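Local coordinates for siderophore-interacting protein (Aeromonas hydrophila, PDB 6K2L) that binds flavin-adenine dinucleotide and probably reduces the iron of ferric siderophores so that the metal is released inside the cell, at residues A[134-137]-A[138-141]; A[199-202]-A[203-207]; A[253-256]-A[257-261]. The protein carries 1 engineered substitution. One frame throughout, in Å; residues are numbered along the deposited sequence.

Contact 1. Residues A[134-137]-A[138-141]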
# COMPACT_ATOMS: atom_id res chain seq x y z
N GLN A 134 1.65 -10.57 -4.40
CA GLN A 134 0.85 -11.74 -4.10
C GLN A 134 1.33 -12.39 -2.81
O GLN A 134 2.55 -12.44 -2.57
CB GLN A 134 0.94 -12.75 -5.24
CG GLN A 134 -0.12 -13.83 -5.20
CD GLN A 134 -0.02 -14.77 -6.38
OE1 GLN A 134 0.02 -14.34 -7.53
NE2 GLN A 134 0.03 -16.07 -6.09
N PRO A 135 0.43 -12.87 -1.96
CA PRO A 135 0.86 -13.55 -0.73
C PRO A 135 1.74 -14.76 -1.03
O PRO A 135 1.40 -15.61 -1.86
CB PRO A 135 -0.46 -13.94 -0.04
CG PRO A 135 -1.53 -13.73 -1.09
CD PRO A 135 -1.03 -12.65 -1.98
N ALA A 136 2.89 -14.82 -0.36
CA ALA A 136 3.84 -15.91 -0.51
C ALA A 136 4.85 -15.81 0.62
O ALA A 136 4.92 -14.81 1.33
CB ALA A 136 4.55 -15.86 -1.88
N SER A 137 5.62 -16.87 0.80
CA SER A 137 6.71 -16.81 1.74
C SER A 137 8.04 -16.50 1.07
O SER A 137 8.91 -15.89 1.71
CB SER A 137 6.79 -18.12 2.53
OG SER A 137 7.69 -19.02 1.91
N HIS A 138 8.20 -16.86 -0.20
CA HIS A 138 9.40 -16.57 -0.96
C HIS A 138 9.06 -15.67 -2.14
O HIS A 138 8.00 -15.83 -2.77
CB HIS A 138 10.04 -17.87 -1.41
CG HIS A 138 10.65 -18.64 -0.27
ND1 HIS A 138 9.92 -19.48 0.53
CD2 HIS A 138 11.93 -18.68 0.19
CE1 HIS A 138 10.71 -19.99 1.46
NE2 HIS A 138 11.93 -19.53 1.27
N TYR A 139 9.94 -14.72 -2.44
CA TYR A 139 9.73 -13.74 -3.51
C TYR A 139 10.99 -13.64 -4.36
O TYR A 139 12.09 -13.38 -3.84
CB TYR A 139 9.39 -12.37 -2.95
CG TYR A 139 8.03 -12.28 -2.33
CD1 TYR A 139 6.89 -12.17 -3.12
CD2 TYR A 139 7.88 -12.27 -0.94
CE1 TYR A 139 5.64 -12.08 -2.55
CE2 TYR A 139 6.64 -12.19 -0.34
CZ TYR A 139 5.52 -12.09 -1.14
OH TYR A 139 4.27 -11.97 -0.54
N TYR A 140 10.85 -13.80 -5.67
CA TYR A 140 11.98 -13.75 -6.58
C TYR A 140 11.65 -12.79 -7.70
O TYR A 140 10.78 -13.10 -8.53
CB TYR A 140 12.30 -15.14 -7.14
CG TYR A 140 12.50 -16.17 -6.08
CD1 TYR A 140 13.70 -16.25 -5.39
CD2 TYR A 140 11.49 -17.05 -5.75
CE1 TYR A 140 13.89 -17.21 -4.40
CE2 TYR A 140 11.66 -18.00 -4.79
CZ TYR A 140 12.85 -18.08 -4.10
OH TYR A 140 12.96 -19.04 -3.14
N MET A 141 12.36 -11.67 -7.76
CA MET A 141 11.94 -10.52 -8.54
C MET A 141 13.13 -10.04 -9.36
O MET A 141 14.24 -9.93 -8.84
CB MET A 141 11.43 -9.44 -7.58
CG MET A 141 10.12 -9.82 -6.81
SD MET A 141 9.45 -8.35 -6.02
CE MET A 141 8.82 -8.99 -4.43
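H138 opens the strand and turns its ring back beside S137, whose OG accepts a weak hydrogen bond from ND1 of H138, 2.7 Å long but bent to 117° at the hydrogen. The same hydroxyl also has a weak bond to the carbonyl of Q213. The O of H138 lies 3.6 Å from CB of A136.

Y139 makes the farthest-reaching contact. Its CG sits beside the backbone N and anti to the carbonyl carbon (chi1 -70°), which sends the buried ring back along the incoming loop. There OH of Y139 donates to O of Q134 at 2.7 Å, a bond reached 28° out of the carbonyl plane. That oxygen lies in the plane of the ring at its edge, 3.1 Å from CE1 of Y139. CB of A136 comes over one face, 4.0 Å from CZ of Y139, so the ring is held both at its hydroxyl end and across a face.

Y140 leaves the loop behind: its ring meets F216, and its OH is hydrogen-bonded to the backbone N of E210. M141 packs on I166 and W217. This is the entry into the central strand of a five-stranded parallel sheet, in a domain of the NAD-ferredoxin reductase type.

Contact 2. Residues A[199-202]-A[203-207]; sequences PLVE and YFTSL
The backbone of the short alpha-helix 198-205 is joined by i to i+4 bonds, N of Y203 to O of P199 (2.9 Å), N of F204 to O of L200 and N of T205 to O of V201, and N of S206 bonds in the same way to O of E202 (3.0 Å). The helix covers one side of the parallel sheet in the domain of NAD-ferredoxin reductase type.

T205 folds its side chain back over the turn before it. Its OG1 is placed between the backbone N and the carbonyl carbon (chi1 54°), and from there OG1 of T205 lies 2.8 Å from O of V201 and 2.9 Å from O of E202. The single hydroxyl proton could go to either carbonyl; both oxygens already accept a backbone N-H. The methyl CG2 of T205 meets CG1 of V201 at 4.1 Å, the two side chains crossing obliquely.

Toward the sheet lie L200 and F204, both buried. L200 packs on F190, A167 and L169 as well as L224 of helix 222-235, while F204 reaches A167, V142 and M228. Y203 takes the flank: CG is anti to the backbone N (chi1 156°), and its ring meets that of F190 with the planes about 50° apart. The other flank carries T205, which touches H231 of helix 222-235; E202 faces outward and is exposed.

S206 turns its hydroxyl back toward the preceding residues, OG of S206 donating to O of Y203 at 2.6 Å. The chain then bends so that L207 returns over F204, CD1 of L207 lying 3.8 Å above the ring plane, over the centre of one face.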
# COMPACT_ATOMS: atom_id res chain seq x y z
N PRO A 199 25.42 -11.26 -17.01
CA PRO A 199 25.81 -11.39 -15.58
C PRO A 199 24.60 -11.56 -14.66
O PRO A 199 24.55 -12.54 -13.89
CB PRO A 199 26.58 -10.08 -15.30
CG PRO A 199 27.03 -9.61 -16.66
CD PRO A 199 25.92 -10.00 -17.60
N LEU A 200 23.61 -10.66 -14.75
CA LEU A 200 22.39 -10.82 -13.95
C LEU A 200 21.79 -12.21 -14.12
O LEU A 200 21.45 -12.86 -13.12
CB LEU A 200 21.36 -9.75 -14.32
CG LEU A 200 20.18 -9.56 -13.35
CD1 LEU A 200 19.70 -8.13 -13.36
CD2 LEU A 200 19.01 -10.50 -13.66
N VAL A 201 21.63 -12.68 -15.37
CA VAL A 201 20.90 -13.93 -15.61
C VAL A 201 21.67 -15.11 -15.07
O VAL A 201 21.09 -15.99 -14.42
CB VAL A 201 20.57 -14.12 -17.10
CG1 VAL A 201 19.77 -15.40 -17.30
CG2 VAL A 201 19.78 -12.95 -17.60
N GLU A 202 22.98 -15.16 -15.32
CA GLU A 202 23.82 -16.16 -14.69
C GLU A 202 23.64 -16.16 -13.18
O GLU A 202 23.41 -17.22 -12.57
CB GLU A 202 25.30 -15.93 -15.05
CG GLU A 202 26.23 -16.84 -14.27
CD GLU A 202 27.60 -17.03 -14.91
OE1 GLU A 202 28.52 -16.21 -14.67
OE2 GLU A 202 27.77 -18.02 -15.67
N TYR A 203 23.70 -14.97 -12.55
CA TYR A 203 23.62 -14.92 -11.09
C TYR A 203 22.28 -15.43 -10.59
O TYR A 203 22.24 -16.20 -9.63
CB TYR A 203 23.84 -13.51 -10.59
CG TYR A 203 23.24 -13.23 -9.23
CD1 TYR A 203 23.90 -13.62 -8.06
CD2 TYR A 203 22.01 -12.58 -9.11
CE1 TYR A 203 23.37 -13.36 -6.80
CE2 TYR A 203 21.46 -12.31 -7.86
CZ TYR A 203 22.15 -12.70 -6.71
OH TYR A 203 21.62 -12.42 -5.48
N PHE A 204 21.19 -15.01 -11.23
CA PHE A 204 19.87 -15.39 -10.73
C PHE A 204 19.57 -16.85 -11.00
O PHE A 204 18.83 -17.47 -10.22
CB PHE A 204 18.75 -14.54 -11.34
CG PHE A 204 17.65 -14.22 -10.36
CD1 PHE A 204 17.74 -13.09 -9.54
CD2 PHE A 204 16.56 -15.07 -10.20
CE1 PHE A 204 16.76 -12.80 -8.60
CE2 PHE A 204 15.56 -14.78 -9.27
CZ PHE A 204 15.67 -13.64 -8.46
N THR A 205 20.11 -17.41 -12.08
CA THR A 205 19.90 -18.83 -12.33
C THR A 205 20.73 -19.68 -11.37
O THR A 205 20.32 -20.81 -11.08
CB THR A 205 20.19 -19.16 -13.79
OG1 THR A 205 21.51 -18.71 -14.15
CG2 THR A 205 19.16 -18.50 -14.72
N SER A 206 21.86 -19.16 -10.87
CA SER A 206 22.64 -19.87 -9.85
C SER A 206 21.92 -20.00 -8.50
O SER A 206 22.34 -20.83 -7.68
CB SER A 206 24.00 -19.20 -9.61
OG SER A 206 23.91 -18.03 -8.78
N LEU A 207 20.87 -19.18 -8.21
CA LEU A 207 20.30 -19.23 -6.87
C LEU A 207 19.32 -20.41 -6.74
O LEU A 207 18.54 -20.68 -7.65
CB LEU A 207 19.56 -17.94 -6.51
CG LEU A 207 20.24 -16.60 -6.76
CD1 LEU A 207 19.18 -15.51 -6.92
CD2 LEU A 207 21.25 -16.23 -5.66

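Contact 3. Residues A[253-256]-A[257-261]; sequences KDEE and AYHHA. With FAD (flavin-adenine dinucleotide), chain C.
D254 caps the start of the helix: with CG between its backbone N and carbonyl carbon (chi1 46°), OD1 of D254 accepts from N of A257 at 2.9 Å, the N-H arriving nearly along the carboxylate's C-O axis. Backbone bonds from N of Y258 to O of D254 and of E255 are both weak.

Bonds to the cofactor use the same short run of backbone. N of E255, at the first residue of the helix, donates to O2A of the FAD phosphate at 3.0 Å, an arrangement in which the positive end of the helix dipole would be expected to steady the negative oxygen. N of K253 reaches the ribose hydroxyl O2B by a weak bond of 3.2 Å.

Charged and aromatic groups pair further on. OE2 of E255 takes the N-H of ND1 of H259 at 3.3 Å; the bond stays close to the imidazole plane, although the carboxylate is turned 70° from the ring. OE1 of E255 forms a salt bridge to R262, so one carboxylate links two later residues of the helix, while H259 also meets H263 edge-to-face.

The K253 chain, bent at chi2 and chi3, runs across Y258 at about a right angle. CE of K253 comes within 3.5 Å of CD1 of Y258, and NZ of K253, near the ring edge, makes a weak bond to O of A257 (2.9 Å).

Helix 255-266 leans against the barrel through R81 and I79 of strand 79-89, R81 pairing with E256 and also bonding to FAD, whereas OH of Y258 is hydrogen-bonded to E222 of helix 222-235.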
# COMPACT_ATOMS: atom_id res chain seq x y z
N LYS A 253 12.83 -0.47 -29.63
CA LYS A 253 11.50 -0.46 -30.20
C LYS A 253 10.63 0.48 -29.37
O LYS A 253 10.61 0.39 -28.14
CB LYS A 253 10.88 -1.87 -30.23
CG LYS A 253 11.74 -2.92 -30.89
CD LYS A 253 10.88 -3.84 -31.77
CE LYS A 253 9.77 -4.48 -30.91
NZ LYS A 253 8.52 -4.80 -31.68
N ASP A 254 9.94 1.38 -30.05
CA ASP A 254 8.96 2.20 -29.35
C ASP A 254 7.72 1.35 -29.03
O ASP A 254 7.55 0.22 -29.51
CB ASP A 254 8.62 3.43 -30.18
CG ASP A 254 8.35 3.10 -31.65
OD1 ASP A 254 7.40 2.34 -31.94
OD2 ASP A 254 9.09 3.60 -32.53
N GLU A 255 6.86 1.91 -28.16
CA GLU A 255 5.65 1.22 -27.76
C GLU A 255 4.75 0.88 -28.95
O GLU A 255 4.01 -0.12 -28.92
CB GLU A 255 4.89 2.09 -26.75
CG GLU A 255 3.47 1.62 -26.48
CD GLU A 255 3.42 0.27 -25.75
OE1 GLU A 255 4.38 -0.02 -24.98
OE2 GLU A 255 2.43 -0.48 -25.93
N GLU A 256 4.79 1.71 -30.01
CA GLU A 256 3.92 1.47 -31.16
C GLU A 256 4.34 0.21 -31.89
O GLU A 256 3.48 -0.58 -32.31
CB GLU A 256 3.95 2.68 -32.10
CG GLU A 256 2.90 3.75 -31.81
CD GLU A 256 3.40 4.80 -30.84
OE1 GLU A 256 4.62 5.09 -30.87
OE2 GLU A 256 2.58 5.32 -30.04
N ALA A 257 5.63 -0.00 -32.04
CA ALA A 257 6.12 -1.22 -32.66
C ALA A 257 6.00 -2.42 -31.74
O ALA A 257 5.92 -3.56 -32.22
CB ALA A 257 7.58 -1.04 -33.11
N TYR A 258 5.99 -2.20 -30.43
CA TYR A 258 6.10 -3.30 -29.49
C TYR A 258 4.78 -3.79 -28.92
O TYR A 258 4.77 -4.84 -28.27
CB TYR A 258 7.02 -2.91 -28.33
CG TYR A 258 7.37 -4.08 -27.44
CD1 TYR A 258 7.94 -5.23 -27.97
CD2 TYR A 258 7.10 -4.06 -26.07
CE1 TYR A 258 8.25 -6.31 -27.17
CE2 TYR A 258 7.42 -5.13 -25.26
CZ TYR A 258 7.99 -6.26 -25.82
OH TYR A 258 8.33 -7.35 -25.05
N HIS A 259 3.69 -3.03 -29.06
CA HIS A 259 2.49 -3.33 -28.30
C HIS A 259 2.04 -4.78 -28.52
O HIS A 259 1.84 -5.54 -27.56
CB HIS A 259 1.40 -2.32 -28.66
CG HIS A 259 0.06 -2.59 -28.02
ND1 HIS A 259 -0.20 -2.30 -26.70
CD2 HIS A 259 -1.08 -3.13 -28.53
CE1 HIS A 259 -1.45 -2.64 -26.42
NE2 HIS A 259 -2.00 -3.15 -27.51
N HIS A 260 1.95 -5.19 -29.77
CA HIS A 260 1.43 -6.52 -30.03
C HIS A 260 2.49 -7.62 -29.90
O HIS A 260 2.14 -8.75 -29.52
CB HIS A 260 0.75 -6.53 -31.40
CG HIS A 260 -0.60 -5.90 -31.37
ND1 HIS A 260 -0.86 -4.67 -31.94
CD2 HIS A 260 -1.76 -6.29 -30.78
CE1 HIS A 260 -2.12 -4.34 -31.72
NE2 HIS A 260 -2.69 -5.31 -31.02
N ALA A 261 3.77 -7.30 -30.13
CA ALA A 261 4.81 -8.23 -29.70
C ALA A 261 4.69 -8.52 -28.21
O ALA A 261 4.83 -9.68 -27.79
CB ALA A 261 6.19 -7.68 -30.04
PA FAD C . 8.88 5.06 -26.51
O1A FAD C . 8.26 6.12 -27.36
O2A FAD C . 7.98 3.86 -26.17
O5B FAD C . 10.21 4.38 -27.13
C5B FAD C . 11.27 5.17 -27.70
C4B FAD C . 12.59 4.43 -27.72
O4B FAD C . 13.21 4.47 -26.41
C3B FAD C . 12.56 2.95 -28.11
O3B FAD C . 13.74 2.62 -28.84
C2B FAD C . 12.51 2.24 -26.75
O2B FAD C . 13.06 0.93 -26.73
C1B FAD C . 13.36 3.16 -25.88
N9A FAD C . 12.93 3.21 -24.51
C8A FAD C . 11.64 3.26 -24.05
N7A FAD C . 11.53 3.34 -22.75
C5A FAD C . 12.85 3.36 -22.32
C6A FAD C . 13.43 3.44 -21.04
N6A FAD C . 12.72 3.55 -19.91
N1A FAD C . 14.78 3.44 -20.95
C2A FAD C . 15.50 3.34 -22.08
N3A FAD C . 15.06 3.27 -23.35
C4A FAD C . 13.72 3.29 -23.39
N1 FAD C . 8.32 2.76 -17.41
C2 FAD C . 8.69 3.69 -16.48
O2 FAD C . 9.57 4.52 -16.69
N3 FAD C . 8.07 3.70 -15.23
C4 FAD C . 7.09 2.84 -14.81
O4 FAD C . 6.61 2.95 -13.68
C4X FAD C . 6.69 1.87 -15.82
N5 FAD C . 5.73 1.00 -15.50
C5X FAD C . 5.37 0.08 -16.45
C6 FAD C . 4.39 -0.85 -16.13
C7 FAD C . 3.99 -1.83 -17.05
C7M FAD C . 2.90 -2.80 -16.66
C8 FAD C . 4.58 -1.85 -18.33
C8M FAD C . 4.15 -2.86 -19.36
C9 FAD C . 5.55 -0.91 -18.66
C9A FAD C . 5.95 0.04 -17.73
N10 FAD C . 6.97 0.98 -18.03
C10 FAD C . 7.37 1.90 -17.09
C1' FAD C . 7.64 0.96 -19.34
C2' FAD C . 7.28 2.14 -20.25
O2' FAD C . 5.94 2.03 -20.75
C3' FAD C . 8.27 2.16 -21.42
O3' FAD C . 9.53 2.61 -20.93
C4' FAD C . 7.85 3.04 -22.59
O4' FAD C . 8.49 2.56 -23.78
C5' FAD C . 8.18 4.50 -22.34
O5' FAD C . 7.62 5.30 -23.39
P FAD C . 8.44 6.46 -24.07
O1P FAD C . 7.41 7.31 -24.83
O2P FAD C . 9.26 7.20 -23.12
O3P FAD C . 9.36 5.70 -25.13

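Overall arrangement
Contacts 1 and 2 belong to one domain and touch: F204 packs on Y140 and on the backbone of M141, so helix 198-205 lies directly against the central strand that contact 1 opens. Contact 3 stands apart, about 17 Å from contact 1 and 15 Å from contact 2 between nearest atoms, on the helix beside the barrel. Contact 1 is largely at the surface, with Y139 the one buried residue among those that touch, its hydroxyl bonded to a loop carbonyl; contact 2 is partly buried, with apolar L200 and F204 turned to the sheet and a mixed, more exposed outer side. Contact 3 is also partly buried but the most charged, and it alone of the three holds residues of the FAD pocket.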